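Alpha-galactosidase (Thermus thermophilus, PDB 6LCJ) probably hydrolyses alpha-galactosidic linkages as a thermostable hexameric glycosidase of the GH36 melibiase family. Local coordinates at residues A95-D100 and G138-V143; A132-Y137 and F144-R149; T387-W392 and G462-R467; A57-A62 and G86-S91. All coordinates share one frame; numbering follows the deposited sequence.

Overall arrangement
All four contacts belong to or border the N-terminal beta-sandwich and its junction with the barrel. Contacts 1 and 2 share helix 140-149 and touch, their centres 12 Å apart: one fixes the first turn of the helix, the other its last turns, against the same seven-stranded sheet. W58, on the 57-62 segment of contact 4, reaches R97 and E140 of contact 1 and H389 and Y464 of contact 3. Contacts 1 and 3 lie 14 Å apart between centres, and W392 carries contact 3 on to helix 140-149. Contact 4, its centre 16 Å from that of contact 1, joins the edges of the sandwich. In this apo structure no ligand marks the active site, which in GH36 enzymes lies in the barrel.

Contact 1. Residues A95-D100 and G138-V143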
loop_
_atom_site.group_PDB
_atom_site.type_symbol
_atom_site.label_atom_id
_atom_site.label_comp_id
_atom_site.label_asym_id
_atom_site.label_seq_id
_atom_site.Cartn_x
_atom_site.Cartn_y
_atom_site.Cartn_z
ATOM N N ALA E 95 16.155 8.386 33.643
ATOM C CA ALA E 95 15.762 8.043 34.997
ATOM C C ALA E 95 14.350 7.491 34.989
ATOM O O ALA E 95 13.528 7.849 34.140
ATOM C CB ALA E 95 15.866 9.245 35.948
ATOM N N LEU E 96 14.092 6.600 35.937
ATOM C CA LEU E 96 12.773 6.041 36.178
ATOM C C LEU E 96 12.295 6.499 37.549
ATOM O O LEU E 96 13.090 6.675 38.478
ATOM C CB LEU E 96 12.794 4.507 36.093
ATOM C CG LEU E 96 13.039 3.916 34.697
ATOM C CD1 LEU E 96 13.168 2.400 34.734
ATOM C CD2 LEU E 96 11.934 4.336 33.728
ATOM N N ARG E 97 10.994 6.694 37.665
ATOM C CA ARG E 97 10.394 7.297 38.845
ATOM C C ARG E 97 9.573 6.272 39.614
ATOM O O ARG E 97 8.602 5.721 39.081
ATOM C CB ARG E 97 9.516 8.476 38.445
ATOM C CG ARG E 97 9.171 9.377 39.592
ATOM C CD ARG E 97 8.231 10.444 39.123
ATOM N NE ARG E 97 8.893 11.735 39.108
ATOM C CZ ARG E 97 8.560 12.723 38.293
ATOM N NH1 ARG E 97 7.555 12.564 37.436
ATOM N NH2 ARG E 97 9.221 13.874 38.356
ATOM N N GLY E 98 9.951 6.037 40.869
ATOM C CA GLY E 98 9.164 5.220 41.761
ATOM C C GLY E 98 7.938 5.972 42.231
ATOM O O GLY E 98 7.932 7.209 42.294
ATOM N N PRO E 99 6.862 5.237 42.552
ATOM C CA PRO E 99 5.657 5.873 43.126
ATOM C C PRO E 99 5.923 6.882 44.246
ATOM O O PRO E 99 5.100 7.786 44.456
ATOM C CB PRO E 99 4.860 4.668 43.644
ATOM C CG PRO E 99 5.216 3.558 42.696
ATOM C CD PRO E 99 6.627 3.823 42.198
ATOM N N ASP E 100 7.053 6.772 44.949
ATOM C CA ASP E 100 7.371 7.596 46.106
ATOM C C ASP E 100 8.112 8.884 45.755
ATOM O O ASP E 100 8.569 9.585 46.665
ATOM C CB ASP E 100 8.209 6.788 47.087
ATOM C CG ASP E 100 9.332 6.038 46.397
ATOM O OD1 ASP E 100 9.092 5.504 45.288
ATOM O OD2 ASP E 100 10.455 5.991 46.958
ATOM N N GLY E 138 17.444 7.304 44.751
ATOM C CA GLY E 138 17.238 8.198 45.857
ATOM C C GLY E 138 16.300 9.315 45.484
ATOM O O GLY E 138 15.663 9.287 44.425
ATOM N N PRO E 139 16.185 10.315 46.361
ATOM C CA PRO E 139 15.374 11.494 46.042
ATOM C C PRO E 139 15.829 12.122 44.733
ATOM O O PRO E 139 17.024 12.184 44.436
ATOM C CB PRO E 139 15.610 12.427 47.237
ATOM C CG PRO E 139 16.038 11.538 48.335
ATOM C CD PRO E 139 16.784 10.402 47.704
ATOM N N GLU E 140 14.849 12.579 43.952
ATOM C CA GLU E 140 15.093 13.106 42.612
ATOM C C GLU E 140 16.228 14.126 42.597
ATOM O O GLU E 140 17.180 14.002 41.820
ATOM C CB GLU E 140 13.802 13.731 42.089
ATOM C CG GLU E 140 13.664 13.766 40.590
ATOM C CD GLU E 140 12.266 14.190 40.162
ATOM O OE1 GLU E 140 11.336 13.347 40.219
ATOM O OE2 GLU E 140 12.097 15.374 39.788
ATOM N N GLU E 141 16.152 15.136 43.465
ATOM C CA GLU E 141 17.099 16.244 43.399
ATOM C C GLU E 141 18.500 15.814 43.823
ATOM O O GLU E 141 19.498 16.273 43.249
ATOM C CB GLU E 141 16.599 17.410 44.253
ATOM C CG GLU E 141 15.696 18.384 43.472
ATOM C CD GLU E 141 14.728 19.178 44.368
ATOM O OE1 GLU E 141 13.531 18.792 44.445
ATOM O OE2 GLU E 141 15.157 20.192 44.980
ATOM N N GLU E 142 18.608 14.936 44.821
ATOM C CA GLU E 142 19.943 14.524 45.234
ATOM C C GLU E 142 20.609 13.698 44.144
ATOM O O GLU E 142 21.802 13.861 43.864
ATOM C CB GLU E 142 19.892 13.748 46.550
ATOM C CG GLU E 142 21.286 13.479 47.179
ATOM C CD GLU E 142 22.359 14.557 46.860
ATOM O OE1 GLU E 142 22.121 15.763 47.157
ATOM O OE2 GLU E 142 23.439 14.193 46.306
ATOM N N VAL E 143 19.836 12.835 43.494
ATOM C CA VAL E 143 20.381 11.891 42.529
ATOM C C VAL E 143 20.915 12.630 41.295
ATOM O O VAL E 143 22.002 12.318 40.789
ATOM C CB VAL E 143 19.283 10.844 42.223
ATOM C CG1 VAL E 143 18.930 10.764 40.783
ATOM C CG2 VAL E 143 19.644 9.485 42.792
#
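R97 leaves its strand with CG anti to the backbone N (chi1 -164°) and stays extended to CD, then bends at chi3 (-110°), which turns the side edge of the guanidinium towards E140; the glutamate, its own CG also anti to the backbone N, sends its carboxylate forward to meet it. The result is a side-on salt bridge in which NE and NH2 both take the same oxygen. R97 NH2 lies 2.9 Å from E140 OE1, and R97 NE 3.1 Å from the same E140 OE1. This oxygen sits almost in the guanidinium plane, while the two flat groups are twisted 30° apart. NE comes nearly along the C-O axis and NH2 from the syn side, somewhat above the carboxylate plane. The bridge ties strand 93-97 of the beta-sandwich to the first turn of helix 140-149, with P139 at the N-cap position; V143 N donates to P139 O at 3.0 Å. A glutamate suits this helix start, since its negative charge would probably be favoured near the positive end of the helix dipole. Arginine suits the other side: its long chain carries a flat cationic head that can meet E140 at its edge and also make a cation-pi contact with W58.

Contact 2. Residues A132-Y137 and F144-R149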
loop_
_atom_site.group_PDB
_atom_site.type_symbol
_atom_site.label_atom_id
_atom_site.label_comp_id
_atom_site.label_asym_id
_atom_site.label_seq_id
_atom_site.Cartn_x
_atom_site.Cartn_y
_atom_site.Cartn_z
ATOM N N ALA E 132 31.878 4.713 30.899
ATOM C CA ALA E 132 31.422 4.577 32.269
ATOM C C ALA E 132 30.030 5.174 32.427
ATOM O O ALA E 132 29.523 5.887 31.553
ATOM C CB ALA E 132 32.398 5.255 33.237
ATOM N N TRP E 133 29.433 4.899 33.588
ATOM C CA TRP E 133 28.067 5.278 33.890
ATOM C C TRP E 133 27.967 5.595 35.366
ATOM O O TRP E 133 28.639 4.979 36.190
ATOM C CB TRP E 133 27.061 4.165 33.584
ATOM C CG TRP E 133 27.034 3.719 32.176
ATOM C CD1 TRP E 133 27.809 2.748 31.613
ATOM C CD2 TRP E 133 26.178 4.213 31.135
ATOM N NE1 TRP E 133 27.488 2.609 30.288
ATOM C CE2 TRP E 133 26.489 3.496 29.970
ATOM C CE3 TRP E 133 25.182 5.189 31.081
ATOM C CZ2 TRP E 133 25.836 3.724 28.754
ATOM C CZ3 TRP E 133 24.539 5.419 29.867
ATOM C CH2 TRP E 133 24.875 4.694 28.724
ATOM N N PHE E 134 27.108 6.549 35.691
ATOM C CA PHE E 134 26.721 6.803 37.064
ATOM C C PHE E 134 25.346 6.195 37.257
ATOM O O PHE E 134 24.462 6.392 36.417
ATOM C CB PHE E 134 26.695 8.298 37.378
ATOM C CG PHE E 134 26.335 8.595 38.800
ATOM C CD1 PHE E 134 27.100 8.080 39.835
ATOM C CD2 PHE E 134 25.230 9.362 39.106
ATOM C CE1 PHE E 134 26.778 8.331 41.152
ATOM C CE2 PHE E 134 24.889 9.615 40.421
ATOM C CZ PHE E 134 25.675 9.098 41.453
ATOM N N LEU E 135 25.178 5.430 38.333
ATOM C CA LEU E 135 23.884 4.846 38.655
ATOM C C LEU E 135 23.566 5.153 40.105
ATOM O O LEU E 135 24.408 4.958 40.983
ATOM C CB LEU E 135 23.863 3.335 38.410
ATOM C CG LEU E 135 22.711 2.561 39.056
ATOM C CD1 LEU E 135 21.427 2.786 38.292
ATOM C CD2 LEU E 135 23.036 1.085 39.170
ATOM N N ALA E 136 22.356 5.635 40.349
ATOM C CA ALA E 136 21.982 6.094 41.670
ATOM C C ALA E 136 20.483 5.907 41.855
ATOM O O ALA E 136 19.720 5.867 40.887
ATOM C CB ALA E 136 22.383 7.558 41.870
ATOM N N TYR E 137 20.076 5.772 43.115
ATOM C CA TYR E 137 18.673 5.652 43.478
ATOM C C TYR E 137 18.456 6.453 44.749
ATOM O O TYR E 137 19.217 6.311 45.709
ATOM C CB TYR E 137 18.271 4.192 43.695
ATOM C CG TYR E 137 16.816 4.020 44.030
ATOM C CD1 TYR E 137 15.837 4.709 43.326
ATOM C CD2 TYR E 137 16.415 3.164 45.048
ATOM C CE1 TYR E 137 14.498 4.556 43.626
ATOM C CE2 TYR E 137 15.068 2.996 45.355
ATOM C CZ TYR E 137 14.116 3.696 44.643
ATOM O OH TYR E 137 12.781 3.531 44.944
ATOM N N PHE E 144 20.213 13.678 40.846
ATOM C CA PHE E 144 20.706 14.460 39.713
ATOM C C PHE E 144 21.881 15.344 40.104
ATOM O O PHE E 144 22.785 15.576 39.293
ATOM C CB PHE E 144 19.580 15.300 39.119
ATOM C CG PHE E 144 18.742 14.553 38.142
ATOM C CD1 PHE E 144 17.679 13.775 38.581
ATOM C CD2 PHE E 144 19.043 14.589 36.786
ATOM C CE1 PHE E 144 16.911 13.063 37.683
ATOM C CE2 PHE E 144 18.280 13.883 35.866
ATOM C CZ PHE E 144 17.208 13.122 36.314
ATOM N N ALA E 145 21.881 15.858 41.338
ATOM C CA ALA E 145 23.026 16.628 41.817
ATOM C C ALA E 145 24.277 15.759 41.948
ATOM O O ALA E 145 25.394 16.244 41.741
ATOM C CB ALA E 145 22.684 17.287 43.152
ATOM N N ALA E 146 24.113 14.475 42.275
ATOM C CA ALA E 146 25.273 13.602 42.402
ATOM C C ALA E 146 25.840 13.226 41.040
ATOM O O ALA E 146 27.052 13.042 40.907
ATOM C CB ALA E 146 24.905 12.350 43.203
ATOM N N TYR E 147 24.982 13.101 40.025
ATOM C CA TYR E 147 25.462 12.887 38.661
ATOM C C TYR E 147 26.227 14.106 38.159
ATOM O O TYR E 147 27.310 13.972 37.575
ATOM C CB TYR E 147 24.276 12.555 37.741
ATOM C CG TYR E 147 24.586 12.367 36.259
ATOM C CD1 TYR E 147 25.644 11.567 35.830
ATOM C CD2 TYR E 147 23.796 12.975 35.289
ATOM C CE1 TYR E 147 25.909 11.392 34.479
ATOM C CE2 TYR E 147 24.053 12.810 33.936
ATOM C CZ TYR E 147 25.105 12.016 33.536
ATOM O OH TYR E 147 25.346 11.858 32.189
ATOM N N ALA E 148 25.686 15.307 38.391
ATOM C CA ALA E 148 26.320 16.518 37.871
ATOM C C ALA E 148 27.743 16.688 38.397
ATOM O O ALA E 148 28.607 17.194 37.669
ATOM C CB ALA E 148 25.471 17.746 38.202
ATOM N N ARG E 149 28.016 16.248 39.636
ATOM C CA ARG E 149 29.363 16.384 40.196
ATOM C C ARG E 149 30.386 15.564 39.437
ATOM O O ARG E 149 31.576 15.903 39.434
ATOM C CB ARG E 149 29.376 15.979 41.662
ATOM C CG ARG E 149 28.840 17.064 42.574
ATOM C CD ARG E 149 28.507 16.516 43.924
ATOM N NE ARG E 149 27.379 17.228 44.516
ATOM C CZ ARG E 149 26.391 16.629 45.171
ATOM N NH1 ARG E 149 26.394 15.306 45.307
ATOM N NH2 ARG E 149 25.405 17.352 45.684
#
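F134 lays its ring against the helix backbone at A146 and Y147, its far edge meeting one residue and its flank the other. F134 CZ touches A146 CB at 3.8 Å, and F134 CD2 lies 3.6 Å from Y147 CB. Between these points F134 CE2 comes within 3.5 Å of Y147 N, and A146 O stands over one face of the phenyl ring, displaced towards its rim. The small methyl of A146 is what lets so large a ring come close to the helix. F134 has CG anti to its amide nitrogen (chi1 -178°), which carries the ring straight off the strand, and Y147 with a like torsion (177°) points back the other way. The two side chains thus run antiparallel, side by side, and F134 CB reaches Y147 CD1 at 3.8 Å. An aliphatic-aromatic surface fits this buried place, but the tyrosine's hydroxyl also needs a partner, which it finds in the carbonyl of A108. Replacing F134 by an alanine would probably open a gap between strand and helix, leaving the A146 methyl and the Y147 CB without their packing partner. Elsewhere on the helix, F144 meets W392, so the strand and the barrel side are both packed against it. Helix 140-149 folds back across strand 132-137, the last strand of the sandwich in chain order, and this is the connection by which this GH36 protein passes from its N-terminal beta-sandwich into the TIM barrel.

Contact 3. Residues T387-W392 and G462-R467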
loop_
_atom_site.group_PDB
_atom_site.type_symbol
_atom_site.label_atom_id
_atom_site.label_comp_id
_atom_site.label_asym_id
_atom_site.label_seq_id
_atom_site.Cartn_x
_atom_site.Cartn_y
_atom_site.Cartn_z
ATOM N N THR E 387 14.054 23.981 30.428
ATOM C CA THR E 387 14.953 24.599 31.397
ATOM C C THR E 387 14.723 24.047 32.798
ATOM O O THR E 387 15.674 23.677 33.499
ATOM C CB THR E 387 14.748 26.109 31.382
ATOM O OG1 THR E 387 15.124 26.623 30.107
ATOM C CG2 THR E 387 15.560 26.788 32.490
ATOM N N LEU E 388 13.462 23.972 33.223
ATOM C CA LEU E 388 13.163 23.466 34.556
ATOM C C LEU E 388 13.760 22.085 34.807
ATOM O O LEU E 388 14.059 21.743 35.959
ATOM C CB LEU E 388 11.650 23.427 34.774
ATOM C CG LEU E 388 11.022 24.756 35.177
ATOM C CD1 LEU E 388 9.523 24.763 34.922
ATOM C CD2 LEU E 388 11.345 25.057 36.633
ATOM N N HIS E 389 13.953 21.276 33.765
ATOM C CA HIS E 389 14.480 19.929 33.953
ATOM C C HIS E 389 15.972 19.845 33.694
ATOM O O HIS E 389 16.524 18.742 33.646
ATOM C CB HIS E 389 13.751 18.929 33.061
ATOM C CG HIS E 389 12.296 18.807 33.368
ATOM N ND1 HIS E 389 11.358 19.699 32.891
ATOM C CD2 HIS E 389 11.619 17.911 34.118
ATOM C CE1 HIS E 389 10.162 19.349 33.324
ATOM N NE2 HIS E 389 10.292 18.267 34.069
ATOM N N ARG E 390 16.639 20.982 33.522
ATOM C CA ARG E 390 18.077 20.993 33.325
ATOM C C ARG E 390 18.797 21.877 34.335
ATOM O O ARG E 390 19.982 22.184 34.137
ATOM C CB ARG E 390 18.397 21.418 31.887
ATOM C CG ARG E 390 18.124 20.317 30.880
ATOM C CD ARG E 390 18.296 20.798 29.454
ATOM N NE ARG E 390 18.399 19.688 28.512
ATOM C CZ ARG E 390 18.031 19.768 27.239
ATOM N NH1 ARG E 390 17.544 20.913 26.770
ATOM N NH2 ARG E 390 18.155 18.719 26.430
ATOM N N LEU E 391 18.121 22.285 35.417
ATOM C CA LEU E 391 18.744 23.205 36.365
ATOM C C LEU E 391 19.867 22.544 37.156
ATOM O O LEU E 391 20.764 23.253 37.622
ATOM C CB LEU E 391 17.693 23.788 37.302
ATOM C CG LEU E 391 16.674 24.709 36.626
ATOM C CD1 LEU E 391 15.579 25.087 37.575
ATOM C CD2 LEU E 391 17.370 25.957 36.102
ATOM N N TRP E 392 19.868 21.207 37.264
ATOM C CA TRP E 392 20.962 20.485 37.908
ATOM C C TRP E 392 22.303 20.745 37.235
ATOM O O TRP E 392 23.344 20.487 37.840
ATOM C CB TRP E 392 20.679 18.975 37.931
ATOM C CG TRP E 392 20.188 18.417 36.629
ATOM C CD1 TRP E 392 18.922 18.483 36.136
ATOM C CD2 TRP E 392 20.962 17.706 35.646
ATOM N NE1 TRP E 392 18.857 17.873 34.902
ATOM C CE2 TRP E 392 20.095 17.382 34.585
ATOM C CE3 TRP E 392 22.301 17.318 35.563
ATOM C CZ2 TRP E 392 20.522 16.693 33.460
ATOM C CZ3 TRP E 392 22.721 16.638 34.457
ATOM C CH2 TRP E 392 21.839 16.330 33.410
ATOM N N GLY E 462 10.654 22.209 45.707
ATOM C CA GLY E 462 10.325 20.960 45.072
ATOM C C GLY E 462 10.666 21.045 43.603
ATOM O O GLY E 462 11.202 22.052 43.131
ATOM N N PRO E 463 10.356 19.991 42.849
ATOM C CA PRO E 463 10.677 19.994 41.408
ATOM C C PRO E 463 10.120 21.190 40.639
ATOM O O PRO E 463 10.752 21.645 39.678
ATOM C CB PRO E 463 10.064 18.673 40.922
ATOM C CG PRO E 463 10.058 17.793 42.150
ATOM C CD PRO E 463 9.796 18.706 43.305
ATOM N N TYR E 464 8.959 21.721 41.031
ATOM C CA TYR E 464 8.335 22.812 40.293
ATOM C C TYR E 464 7.946 23.968 41.203
ATOM O O TYR E 464 7.178 24.844 40.794
ATOM C CB TYR E 464 7.123 22.295 39.518
ATOM C CG TYR E 464 7.487 21.069 38.730
ATOM C CD1 TYR E 464 8.420 21.141 37.694
ATOM C CD2 TYR E 464 6.954 19.829 39.050
ATOM C CE1 TYR E 464 8.788 20.016 36.977
ATOM C CE2 TYR E 464 7.308 18.695 38.337
ATOM C CZ TYR E 464 8.231 18.788 37.304
ATOM O OH TYR E 464 8.590 17.656 36.593
ATOM N N ARG E 465 8.475 24.000 42.419
ATOM C CA ARG E 465 8.138 25.035 43.382
ATOM C C ARG E 465 9.416 25.714 43.836
ATOM O O ARG E 465 10.327 25.058 44.346
ATOM C CB ARG E 465 7.377 24.453 44.570
ATOM C CG ARG E 465 6.335 23.401 44.192
ATOM C CD ARG E 465 5.113 23.458 45.112
ATOM N NE ARG E 465 5.421 24.032 46.423
ATOM C CZ ARG E 465 6.076 23.397 47.395
ATOM N NH1 ARG E 465 6.505 22.150 47.203
ATOM N NH2 ARG E 465 6.314 24.015 48.550
ATOM N N PHE E 466 9.484 27.017 43.640
ATOM C CA PHE E 466 10.597 27.808 44.123
ATOM C C PHE E 466 10.066 28.857 45.082
ATOM O O PHE E 466 8.879 29.198 45.074
ATOM C CB PHE E 466 11.353 28.471 42.971
ATOM C CG PHE E 466 11.905 27.493 41.975
ATOM C CD1 PHE E 466 11.059 26.791 41.127
ATOM C CD2 PHE E 466 13.265 27.272 41.889
ATOM C CE1 PHE E 466 11.557 25.880 40.229
ATOM C CE2 PHE E 466 13.769 26.371 40.978
ATOM C CZ PHE E 466 12.914 25.668 40.150
ATOM N N ARG E 467 10.954 29.340 45.931
ATOM C CA ARG E 467 10.682 30.504 46.754
ATOM C C ARG E 467 11.643 31.584 46.294
ATOM O O ARG E 467 12.855 31.468 46.499
ATOM C CB ARG E 467 10.837 30.199 48.241
ATOM C CG ARG E 467 9.904 31.036 49.102
ATOM C CD ARG E 467 9.621 30.395 50.454
ATOM N NE ARG E 467 10.572 30.826 51.480
ATOM C CZ ARG E 467 10.635 32.061 51.977
ATOM N NH1 ARG E 467 9.803 33.006 51.546
ATOM N NH2 ARG E 467 11.532 32.353 52.913
#
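H389 NE2 and Y464 OH share a hydrogen bond of 3.1 Å that bridges the segment after helix 380-388 and the turn before strand 465-468. The histidine nitrogen lies at the edge of the phenol, close to its plane, while the two rings are inclined at 58° with their centroids 5.7 Å apart. H389 has CG anti to its carbonyl carbon (chi1 -63°), which swings the imidazole out to Y464, and its other nitrogen, ND1, bonds to the carbonyl of R385. Histidine suits this place because its two nitrogens can serve two partners at once. A leucine at H389 would probably leave the Y464 hydroxyl and the R385 carbonyl each without this mate. The backbone of H389 is used as well: W392 NE1 donates to H389 O at 2.8 Å, from above the carbonyl plane. Y464 belongs to a tight beta-hairpin, in which G462 N bonds to R465 O at 3.2 Å and P463 and Y464 form the turn; this hairpin is part of the C-terminal antiparallel sheet, here laid against the end of helix 380-388 and the turn that follows it in the barrel domain. R460 reinforces the seam, giving its guanidinium to the carbonyls of L388, G462 and P463. Further along the hairpin the contact turns apolar. F466 offers its far end to two leucines: L388 CD2 meets F466 CE1 at 3.7 Å, and L391 CD1 meets F466 CZ at 3.8 Å. The branched leucines each bring one methyl to the outer end of the phenyl ring, and F427 of helix 415-428 adds an edge-to-face ring.

Contact 4. Residues A57-A62 and G86-S91; sequences AWVDPA and GAWWGS
This is a CH-pi contact near the protein surface, joining the margins of the two sheets of the N-terminal beta-sandwich: V59 lies on strand 56-59, outermost in the seven-stranded sheet, and W88 lies at strand 89-91, outermost in the six-stranded one. V59 CG2 stands squarely over the six-membered ring of W88, 3.6 Å from its centroid and only 6° off the ring normal. That methyl occupies the position between the backbone N and the carbonyl carbon (chi1 -52° for CG1), which aims it straight at the indole; V59 CG1 stays near the rim, 4.1 Å from W88 CZ3. The two side chains face one another, and a single methyl of the valine, CG2, rests on the face of the indole. At the pyrrole end of the indole, P61 CA approaches W88 CD1 at 3.6 Å, and the carbonyl of D60 lies nearby, with D60 O 3.4 Å from W88 NE1. The chain holds this bend with an Asx turn, in which A62 N donates to D60 OD1 at 2.9 Å; aspartate and proline both suit so sharp a corner. W88 NE1 has its hydrogen-bond partner in the carbonyl of Q63, just past the turn. A tryptophan thus satisfies both needs here, a broad apolar face for V59 and an N-H for the Q63 carbonyl, and that bond is likely to keep the indole from rotating off the valine methyl.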
loop_
_atom_site.group_PDB
_atom_site.type_symbol
_atom_site.label_atom_id
_atom_site.label_comp_id
_atom_site.label_asym_id
_atom_site.label_seq_id
_atom_site.Cartn_x
_atom_site.Cartn_y
_atom_site.Cartn_z
ATOM N N ALA E 57 11.989 16.340 29.841
ATOM C CA ALA E 57 10.788 16.270 30.668
ATOM C C ALA E 57 10.559 14.832 31.105
ATOM O O ALA E 57 11.130 13.899 30.537
ATOM C CB ALA E 57 9.555 16.790 29.920
ATOM N N TRP E 58 9.700 14.671 32.118
ATOM C CA TRP E 58 9.219 13.359 32.538
ATOM C C TRP E 58 8.044 12.949 31.662
ATOM O O TRP E 58 7.089 13.713 31.495
ATOM C CB TRP E 58 8.787 13.380 34.009
ATOM C CG TRP E 58 9.939 13.462 34.979
ATOM C CD1 TRP E 58 10.486 14.597 35.525
ATOM C CD2 TRP E 58 10.706 12.364 35.493
ATOM N NE1 TRP E 58 11.536 14.266 36.354
ATOM C CE2 TRP E 58 11.692 12.906 36.354
ATOM C CE3 TRP E 58 10.651 10.976 35.314
ATOM C CZ2 TRP E 58 12.605 12.110 37.036
ATOM C CZ3 TRP E 58 11.566 10.188 35.987
ATOM C CH2 TRP E 58 12.531 10.758 36.842
ATOM N N VAL E 59 8.114 11.750 31.090
ATOM C CA VAL E 59 7.054 11.254 30.225
ATOM C C VAL E 59 6.580 9.893 30.728
ATOM O O VAL E 59 7.214 9.246 31.565
ATOM C CB VAL E 59 7.493 11.146 28.744
ATOM C CG1 VAL E 59 8.093 12.444 28.270
ATOM C CG2 VAL E 59 8.455 9.978 28.551
ATOM N N ASP E 60 5.446 9.467 30.182
ATOM C CA ASP E 60 4.879 8.160 30.467
ATOM C C ASP E 60 5.460 7.164 29.473
ATOM O O ASP E 60 5.158 7.256 28.273
ATOM C CB ASP E 60 3.360 8.215 30.353
ATOM C CG ASP E 60 2.672 6.926 30.785
ATOM O OD1 ASP E 60 3.340 5.886 30.991
ATOM O OD2 ASP E 60 1.429 6.967 30.915
ATOM N N PRO E 61 6.275 6.200 29.906
ATOM C CA PRO E 61 6.858 5.262 28.945
ATOM C C PRO E 61 5.857 4.276 28.396
ATOM O O PRO E 61 6.231 3.469 27.538
ATOM C CB PRO E 61 7.943 4.538 29.760
ATOM C CG PRO E 61 7.726 4.929 31.200
ATOM C CD PRO E 61 6.483 5.757 31.296
ATOM N N ALA E 62 4.612 4.292 28.886
ATOM C CA ALA E 62 3.600 3.378 28.367
ATOM C C ALA E 62 3.070 3.855 27.022
ATOM O O ALA E 62 2.839 3.047 26.116
ATOM C CB ALA E 62 2.457 3.234 29.369
ATOM N N GLY E 86 10.562 4.269 17.804
ATOM C CA GLY E 86 9.259 4.003 18.395
ATOM C C GLY E 86 9.268 3.873 19.903
ATOM O O GLY E 86 8.219 4.027 20.533
ATOM N N ALA E 87 10.423 3.585 20.495
ATOM C CA ALA E 87 10.558 3.526 21.938
ATOM C C ALA E 87 11.060 4.873 22.451
ATOM O O ALA E 87 11.316 5.800 21.688
ATOM C CB ALA E 87 11.473 2.370 22.337
ATOM N N TRP E 88 11.180 4.997 23.765
ATOM C CA TRP E 88 11.546 6.260 24.397
ATOM C C TRP E 88 13.048 6.281 24.642
ATOM O O TRP E 88 13.543 5.585 25.538
ATOM C CB TRP E 88 10.792 6.440 25.704
ATOM C CG TRP E 88 9.370 6.900 25.554
ATOM C CD1 TRP E 88 8.241 6.142 25.705
ATOM C CD2 TRP E 88 8.923 8.229 25.248
ATOM N NE1 TRP E 88 7.129 6.914 25.512
ATOM C CE2 TRP E 88 7.516 8.201 25.236
ATOM C CE3 TRP E 88 9.574 9.434 24.991
ATOM C CZ2 TRP E 88 6.751 9.329 24.966
ATOM C CZ3 TRP E 88 8.811 10.557 24.733
ATOM C CH2 TRP E 88 7.416 10.494 24.717
ATOM N N TRP E 89 13.765 7.086 23.859
ATOM C CA TRP E 89 15.210 7.232 23.974
ATOM C C TRP E 89 15.558 8.646 24.424
ATOM O O TRP E 89 15.020 9.619 23.903
ATOM C CB TRP E 89 15.904 6.954 22.639
ATOM C CG TRP E 89 16.111 5.526 22.284
ATOM C CD1 TRP E 89 15.328 4.769 21.470
ATOM C CD2 TRP E 89 17.197 4.681 22.693
ATOM N NE1 TRP E 89 15.848 3.499 21.355
ATOM C CE2 TRP E 89 16.996 3.421 22.093
ATOM C CE3 TRP E 89 18.308 4.861 23.527
ATOM C CZ2 TRP E 89 17.859 2.355 22.289
ATOM C CZ3 TRP E 89 19.170 3.794 23.718
ATOM C CH2 TRP E 89 18.942 2.561 23.097
ATOM N N GLY E 90 16.474 8.763 25.386
ATOM C CA GLY E 90 17.013 10.041 25.786
ATOM C C GLY E 90 18.511 10.100 25.523
ATOM O O GLY E 90 19.155 9.089 25.229
ATOM N N SER E 91 19.067 11.300 25.655
ATOM C CA SER E 91 20.490 11.516 25.432
ATOM C C SER E 91 21.254 11.562 26.749
ATOM O O SER E 91 20.918 12.346 27.646
ATOM C CB SER E 91 20.741 12.807 24.660
ATOM O OG SER E 91 22.100 13.194 24.821
#